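Local atomic coordinates of probable fimbrial chaperone YadV (Escherichia coli K-12, PDB entry 5GHU), a protein that probably acts as a periplasmic folding chaperone for pilin subunits during fimbria biogenesis, and could contribute to adhesion to surfaces in specific niches. Residues 55-60 with 66-71; 72-77 with 120-125. All blocks are in the same frame, centred on the assembly; numbering follows the deposited sequence. Where two conformers were deposited one is given.

Contact 1. Residues 55-60 with 66-71; sequences ATPPVS and RGQTIK
Thr-56 and Lys-71 make a two-way backbone pairing: Thr-56 N lies 2.9 Å from Lys-71 O, and Lys-71 N lies 2.8 Å from Thr-56 O. This is an antiparallel hydrogen-bonded pair with the two CA atoms 5.2 Å apart. At the other end the backbones have parted, Ser-60 CA lying 7.8 Å from Gln-68 CA, and side chains replace main-chain bonds. Pro-57, preceded by a cis peptide bond, stands at the divergence.

Gln-68 carries the contact here. Its CB sets out toward 55-60, and CG, anti to the backbone N (chi1 175°), comes 3.7 Å from Ser-60 OG. A bend at chi2 (64°) then carries the amide up against the CG-CD end of the Pro-57 ring, the two side chains approaching from opposite directions: CD faces Pro-57 CG, OE1 stays on the side of Ser-60 CB, and NE2 reaches 3.7 Å from Pro-57 CD. The same NE2 donates to Thr-69 O at 2.9 Å with an N-H...O angle of 166°. Thr-69 O lies near the amide plane of Gln-68, which suits this bond to set the amide's rotation; relative to the carbonyl, the NE2 donor sits above the plane. A water also donates to Thr-69 O, giving that carbonyl two partners.

Against the Pro-57 ring, Ile-70 supplies the buried apolar element. Its CD1 packs 3.8 Å from Pro-57 CD and also touches Pro-57 O, while CG2 meets Ala-55 CB.

Backbone bonds of Pro-58 with Ser-35 and of Ser-60 with Val-33 place strand 53-62 beside strand 31-38 after the break. The arrangement is thus a beta hairpin with one interrupted strand, in the immunoglobulin-like N-terminal domain of a PapD-family chaperone.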
loop_
_atom_site.group_PDB
_atom_site.type_symbol
_atom_site.label_atom_id
_atom_site.label_comp_id
_atom_site.label_asym_id
_atom_site.label_seq_id
_atom_site.Cartn_x
_atom_site.Cartn_y
_atom_site.Cartn_z
ATOM N N ALA A 55 16.467 -8.750 1.802
ATOM C CA ALA A 55 16.565 -7.445 2.472
ATOM C C ALA A 55 17.796 -7.512 3.320
ATOM O O ALA A 55 17.886 -8.375 4.220
ATOM C CB ALA A 55 15.331 -7.175 3.317
ATOM N N THR A 56 18.766 -6.645 3.051
ATOM C CA THR A 56 20.010 -6.740 3.787
ATOM C C THR A 56 20.474 -5.371 4.274
ATOM O O THR A 56 20.368 -4.368 3.595
ATOM C CB THR A 56 21.095 -7.400 2.944
ATOM O OG1 THR A 56 21.288 -6.630 1.763
ATOM C CG2 THR A 56 20.664 -8.810 2.557
ATOM N N PRO A 57 20.950 -5.339 5.514
ATOM C CA PRO A 57 21.101 -6.468 6.439
ATOM C C PRO A 57 19.745 -6.864 7.033
ATOM O O PRO A 57 18.925 -6.011 7.373
ATOM C CB PRO A 57 22.053 -5.903 7.504
ATOM C CG PRO A 57 21.783 -4.438 7.493
ATOM C CD PRO A 57 21.457 -4.079 6.089
ATOM N N PRO A 58 19.513 -8.165 7.190
ATOM C CA PRO A 58 18.230 -8.598 7.732
ATOM C C PRO A 58 18.093 -8.274 9.213
ATOM O O PRO A 58 16.973 -8.117 9.701
ATOM C CB PRO A 58 18.249 -10.106 7.489
ATOM C CG PRO A 58 19.688 -10.448 7.469
ATOM C CD PRO A 58 20.355 -9.295 6.794
ATOM N N VAL A 59 19.222 -8.192 9.921
ATOM C CA VAL A 59 19.219 -7.758 11.302
ATOM C C VAL A 59 20.296 -6.715 11.501
ATOM O O VAL A 59 21.428 -6.870 11.042
ATOM C CB VAL A 59 19.457 -8.915 12.289
ATOM C CG1 VAL A 59 19.482 -8.359 13.686
ATOM C CG2 VAL A 59 18.376 -9.951 12.145
ATOM N N SER A 60 19.937 -5.611 12.139
ATOM C CA SER A 60 20.949 -4.630 12.473
ATOM C C SER A 60 20.725 -4.042 13.852
ATOM O O SER A 60 19.620 -4.102 14.396
ATOM C CB SER A 60 20.990 -3.515 11.416
ATOM O OG SER A 60 19.710 -3.177 10.964
ATOM N N ARG A 66 20.495 7.303 15.301
ATOM C CA ARG A 66 21.239 6.899 14.113
ATOM C C ARG A 66 20.328 6.115 13.176
ATOM O O ARG A 66 19.155 5.921 13.471
ATOM C CB ARG A 66 22.458 6.080 14.496
ATOM C CG ARG A 66 23.452 6.863 15.369
ATOM C CD ARG A 66 23.970 7.958 14.470
ATOM N NE ARG A 66 25.042 7.417 13.644
ATOM C CZ ARG A 66 26.312 7.365 14.058
ATOM N NH1 ARG A 66 26.635 7.831 15.256
ATOM N NH2 ARG A 66 27.255 6.849 13.279
ATOM N N GLY A 67 20.844 5.696 12.028
ATOM C CA GLY A 67 19.968 5.016 11.059
ATOM C C GLY A 67 20.698 3.908 10.325
ATOM O O GLY A 67 21.859 3.613 10.622
ATOM N N GLN A 68 20.015 3.304 9.357
ATOM C CA GLN A 68 20.510 2.152 8.636
ATOM C C GLN A 68 19.770 2.105 7.314
ATOM O O GLN A 68 18.543 2.161 7.290
ATOM C CB GLN A 68 20.225 0.863 9.424
ATOM C CG GLN A 68 20.593 -0.435 8.704
ATOM C CD GLN A 68 22.078 -0.538 8.466
ATOM O OE1 GLN A 68 22.874 -0.451 9.413
ATOM N NE2 GLN A 68 22.471 -0.700 7.211
ATOM N N THR A 69 20.508 1.994 6.221
ATOM C CA THR A 69 19.886 1.744 4.931
ATOM C C THR A 69 19.741 0.248 4.691
ATOM O O THR A 69 20.687 -0.506 4.885
ATOM C CB THR A 69 20.696 2.368 3.815
ATOM O OG1 THR A 69 20.696 3.771 4.034
ATOM C CG2 THR A 69 20.028 2.107 2.461
ATOM N N ILE A 70 18.539 -0.165 4.246
ATOM C CA ILE A 70 18.279 -1.572 3.939
ATOM C C ILE A 70 18.231 -1.708 2.425
ATOM O O ILE A 70 17.505 -0.993 1.768
ATOM C CB ILE A 70 16.951 -2.055 4.546
ATOM C CG1 ILE A 70 16.946 -1.794 6.059
ATOM C CG2 ILE A 70 16.683 -3.546 4.226
ATOM C CD1 ILE A 70 18.044 -2.523 6.888
ATOM N N LYS A 71 18.959 -2.664 1.883
ATOM C CA LYS A 71 18.957 -2.865 0.446
ATOM C C LYS A 71 17.968 -3.987 0.119
ATOM O O LYS A 71 18.062 -5.109 0.654
ATOM C CB LYS A 71 20.387 -3.203 -0.041
ATOM C CG LYS A 71 20.445 -3.728 -1.481
ATOM C CD LYS A 71 21.873 -3.989 -1.922
ATOM C CE LYS A 71 22.611 -2.682 -2.169
ATOM N NZ LYS A 71 23.978 -2.904 -2.737
HETATM O O HOH W 1 19.259 -7.447 -0.353
HETATM O O HOH W 2 22.433 -1.750 3.093
#

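Contact 2. Residues 72-77 with 120-125; sequences LMYTAS and LFYRPD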
loop_
_atom_site.group_PDB
_atom_site.type_symbol
_atom_site.label_atom_id
_atom_site.label_comp_id
_atom_site.label_asym_id
_atom_site.label_seq_id
_atom_site.Cartn_x
_atom_site.Cartn_y
_atom_site.Cartn_z
ATOM N N LEU A 72 17.009 -3.696 -0.752
ATOM C CA LEU A 72 16.021 -4.699 -1.147
ATOM C C LEU A 72 16.386 -5.163 -2.533
ATOM O O LEU A 72 16.647 -4.346 -3.417
ATOM C CB LEU A 72 14.609 -4.132 -1.131
ATOM C CG LEU A 72 14.213 -3.465 0.173
ATOM C CD1 LEU A 72 12.817 -2.791 -0.040
ATOM C CD2 LEU A 72 14.225 -4.466 1.358
ATOM N N MET A 73 16.423 -6.470 -2.734
ATOM C CA MET A 73 16.938 -6.992 -3.989
ATOM C C MET A 73 16.072 -8.129 -4.538
ATOM O O MET A 73 15.840 -9.116 -3.850
ATOM C CB MET A 73 18.366 -7.469 -3.805
ATOM C CG MET A 73 18.966 -7.843 -5.100
ATOM S SD MET A 73 20.720 -8.244 -4.981
ATOM C CE MET A 73 21.458 -6.781 -4.298
ATOM N N TYR A 74 15.581 -7.988 -5.768
ATOM C CA TYR A 74 14.806 -9.046 -6.434
ATOM C C TYR A 74 15.734 -10.189 -6.851
ATOM O O TYR A 74 16.805 -9.962 -7.377
ATOM C CB TYR A 74 14.058 -8.476 -7.646
ATOM C CG TYR A 74 13.262 -9.464 -8.493
ATOM C CD1 TYR A 74 12.141 -10.107 -7.987
ATOM C CD2 TYR A 74 13.614 -9.706 -9.825
ATOM C CE1 TYR A 74 11.405 -11.011 -8.775
ATOM C CE2 TYR A 74 12.887 -10.596 -10.624
ATOM C CZ TYR A 74 11.773 -11.234 -10.102
ATOM O OH TYR A 74 11.053 -12.116 -10.897
ATOM N N THR A 75 15.303 -11.409 -6.603
ATOM C CA THR A 75 16.167 -12.560 -6.838
ATOM C C THR A 75 15.655 -13.390 -8.003
ATOM O O THR A 75 16.368 -14.250 -8.504
ATOM C CB THR A 75 16.255 -13.450 -5.600
ATOM O OG1 THR A 75 14.964 -14.024 -5.340
ATOM C CG2 THR A 75 16.744 -12.662 -4.387
ATOM N N ALA A 76 14.420 -13.151 -8.421
ATOM C CA ALA A 76 13.794 -13.952 -9.481
ATOM C C ALA A 76 13.844 -15.441 -9.170
ATOM O O ALA A 76 13.897 -16.269 -10.081
ATOM C CB ALA A 76 14.456 -13.687 -10.817
ATOM N N SER A 77 13.832 -15.789 -7.889
ATOM C CA SER A 77 13.774 -17.200 -7.526
ATOM C C SER A 77 12.430 -17.758 -7.989
ATOM O O SER A 77 12.303 -18.939 -8.335
ATOM C CB SER A 77 13.969 -17.384 -6.020
ATOM O OG SER A 77 13.087 -16.563 -5.279
ATOM N N LEU A 120 5.361 -2.638 -0.690
ATOM C CA LEU A 120 6.338 -2.542 -1.795
ATOM C C LEU A 120 5.608 -2.940 -3.075
ATOM O O LEU A 120 4.977 -3.996 -3.149
ATOM C CB LEU A 120 7.543 -3.455 -1.556
ATOM C CG LEU A 120 8.540 -3.428 -2.735
ATOM C CD1 LEU A 120 9.992 -3.599 -2.188
ATOM C CD2 LEU A 120 8.234 -4.527 -3.746
ATOM N N PHE A 121 5.641 -2.080 -4.087
ATOM C CA PHE A 121 5.009 -2.422 -5.358
ATOM C C PHE A 121 6.083 -2.749 -6.347
ATOM O O PHE A 121 6.916 -1.864 -6.675
ATOM C CB PHE A 121 4.142 -1.250 -5.896
ATOM C CG PHE A 121 3.003 -0.888 -4.980
ATOM C CD1 PHE A 121 1.840 -1.588 -5.040
ATOM C CD2 PHE A 121 3.112 0.159 -4.049
ATOM C CE1 PHE A 121 0.748 -1.258 -4.202
ATOM C CE2 PHE A 121 2.021 0.455 -3.150
ATOM C CZ PHE A 121 0.848 -0.237 -3.252
ATOM N N TYR A 122 6.073 -3.994 -6.813
ATOM C CA TYR A 122 6.983 -4.417 -7.881
ATOM C C TYR A 122 6.342 -4.049 -9.222
ATOM O O TYR A 122 5.225 -4.508 -9.535
ATOM C CB TYR A 122 7.253 -5.927 -7.774
ATOM C CG TYR A 122 8.244 -6.364 -8.832
ATOM C CD1 TYR A 122 9.603 -6.223 -8.623
ATOM C CD2 TYR A 122 7.795 -6.958 -10.004
ATOM C CE1 TYR A 122 10.515 -6.678 -9.590
ATOM C CE2 TYR A 122 8.692 -7.442 -10.950
ATOM C CZ TYR A 122 10.030 -7.271 -10.745
ATOM O OH TYR A 122 10.931 -7.750 -11.707
ATOM N N ARG A 123 7.032 -3.184 -10.012
ATOM C CA ARG A 123 6.440 -2.609 -11.206
ATOM C C ARG A 123 7.282 -3.009 -12.424
ATOM O O ARG A 123 8.356 -2.454 -12.659
ATOM C CB ARG A 123 6.372 -1.083 -11.097
ATOM C CG ARG A 123 5.672 -0.461 -12.296
ATOM C CD ARG A 123 5.596 1.066 -12.148
ATOM N NE ARG A 123 4.637 1.280 -11.045
ATOM C CZ ARG A 123 4.624 2.396 -10.330
ATOM N NH1 ARG A 123 5.433 3.418 -10.648
ATOM N NH2 ARG A 123 3.784 2.511 -9.301
ATOM N N PRO A 124 6.799 -3.985 -13.203
ATOM C CA PRO A 124 7.479 -4.270 -14.477
ATOM C C PRO A 124 7.536 -3.019 -15.341
ATOM O O PRO A 124 6.582 -2.247 -15.386
ATOM C CB PRO A 124 6.593 -5.345 -15.126
ATOM C CG PRO A 124 5.850 -5.998 -13.919
ATOM C CD PRO A 124 5.604 -4.833 -12.969
ATOM N N ASP A 125 8.647 -2.852 -16.040
ATOM C CA ASP A 125 8.767 -1.733 -16.968
ATOM C C ASP A 125 7.782 -1.923 -18.120
ATOM O O ASP A 125 7.502 -3.069 -18.518
ATOM C CB ASP A 125 10.167 -1.717 -17.575
ATOM C CG ASP A 125 11.254 -1.215 -16.639
ATOM O OD1 ASP A 125 11.063 -1.043 -15.444
ATOM O OD2 ASP A 125 12.330 -0.925 -17.129
#
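This is a side-chain contact across the interior of the immunoglobulin-like N-terminal domain, between strands 67-74 and 114-123, which are not neighbours in the sheet order. The evidence is the spacing: Tyr-74 CA and Tyr-122 CA are 9.2 Å apart, too far for strand pairing, and no hydrogen bond joins the two segments. Two pairs of side chains bridge the interval.

The first is aromatic. The Tyr-74 and Tyr-122 rings have centroids 4.9 Å apart and planes inclined at 34°, an oblique meeting, and the two side chains run roughly perpendicular to each other. Tyr-122 lays its OH over one face of the Tyr-74 ring, offset toward the rim, with Tyr-74 CE2 nearest at 3.6 Å; further back on its own ring, Tyr-122 CE1 packs 4.1 Å from Tyr-74 CG. The opposite face of Tyr-74 is covered by its own chain, which turns after Thr-75 and brings Ala-76 N over the ring centre, 3.5 Å above the plane. CG anti to the backbone N (chi1 177°) extends the Tyr-74 ring between Tyr-122 OH and Ala-76 N, and its OH is held by a hydrogen bond with Leu-80 N. A leucine in its place would probably leave Leu-80 N without this partner and the Tyr-122 hydroxyl without the flat surface it lies on.

The outer side of strand 114-123 faces other parts of the protein: Phe-121 meets the ring of Tyr-160, and Arg-123 forms salt bridges with Glu-85 and Asp-211, the latter in the C-terminal domain of the chaperone.

The second pair also packs against Phe-90 through Leu-72 and against Phe-88 through Leu-120. The two leucines reach toward each other tip to tip, and only their CD1 methyls meet, Leu-72 CD1 lying 3.6 Å from Leu-120 CD1.

Following the chain from the N terminus, 55-60 is the first segment; strand 53-62 ends and the chain comes back as 66-71 after five intervening residues, so contact 1 closes a short hairpin loop. It is complete before contact 2 opens. The strand then runs on through 74 before the chain turns at 75-77, and contact 2 closes only after a further 42 residues, at 120-125. The loops therefore neither nest nor cross: they follow in series. Contact 1 ties strand 67-74 to its sheet neighbour, 53-62, whereas contact 2 carries it across the interior of the same domain. The contacts are about 18 Å apart, centre to centre, yet Ala-55 CB packs 3.5 Å from Leu-72 CD2, joining them directly.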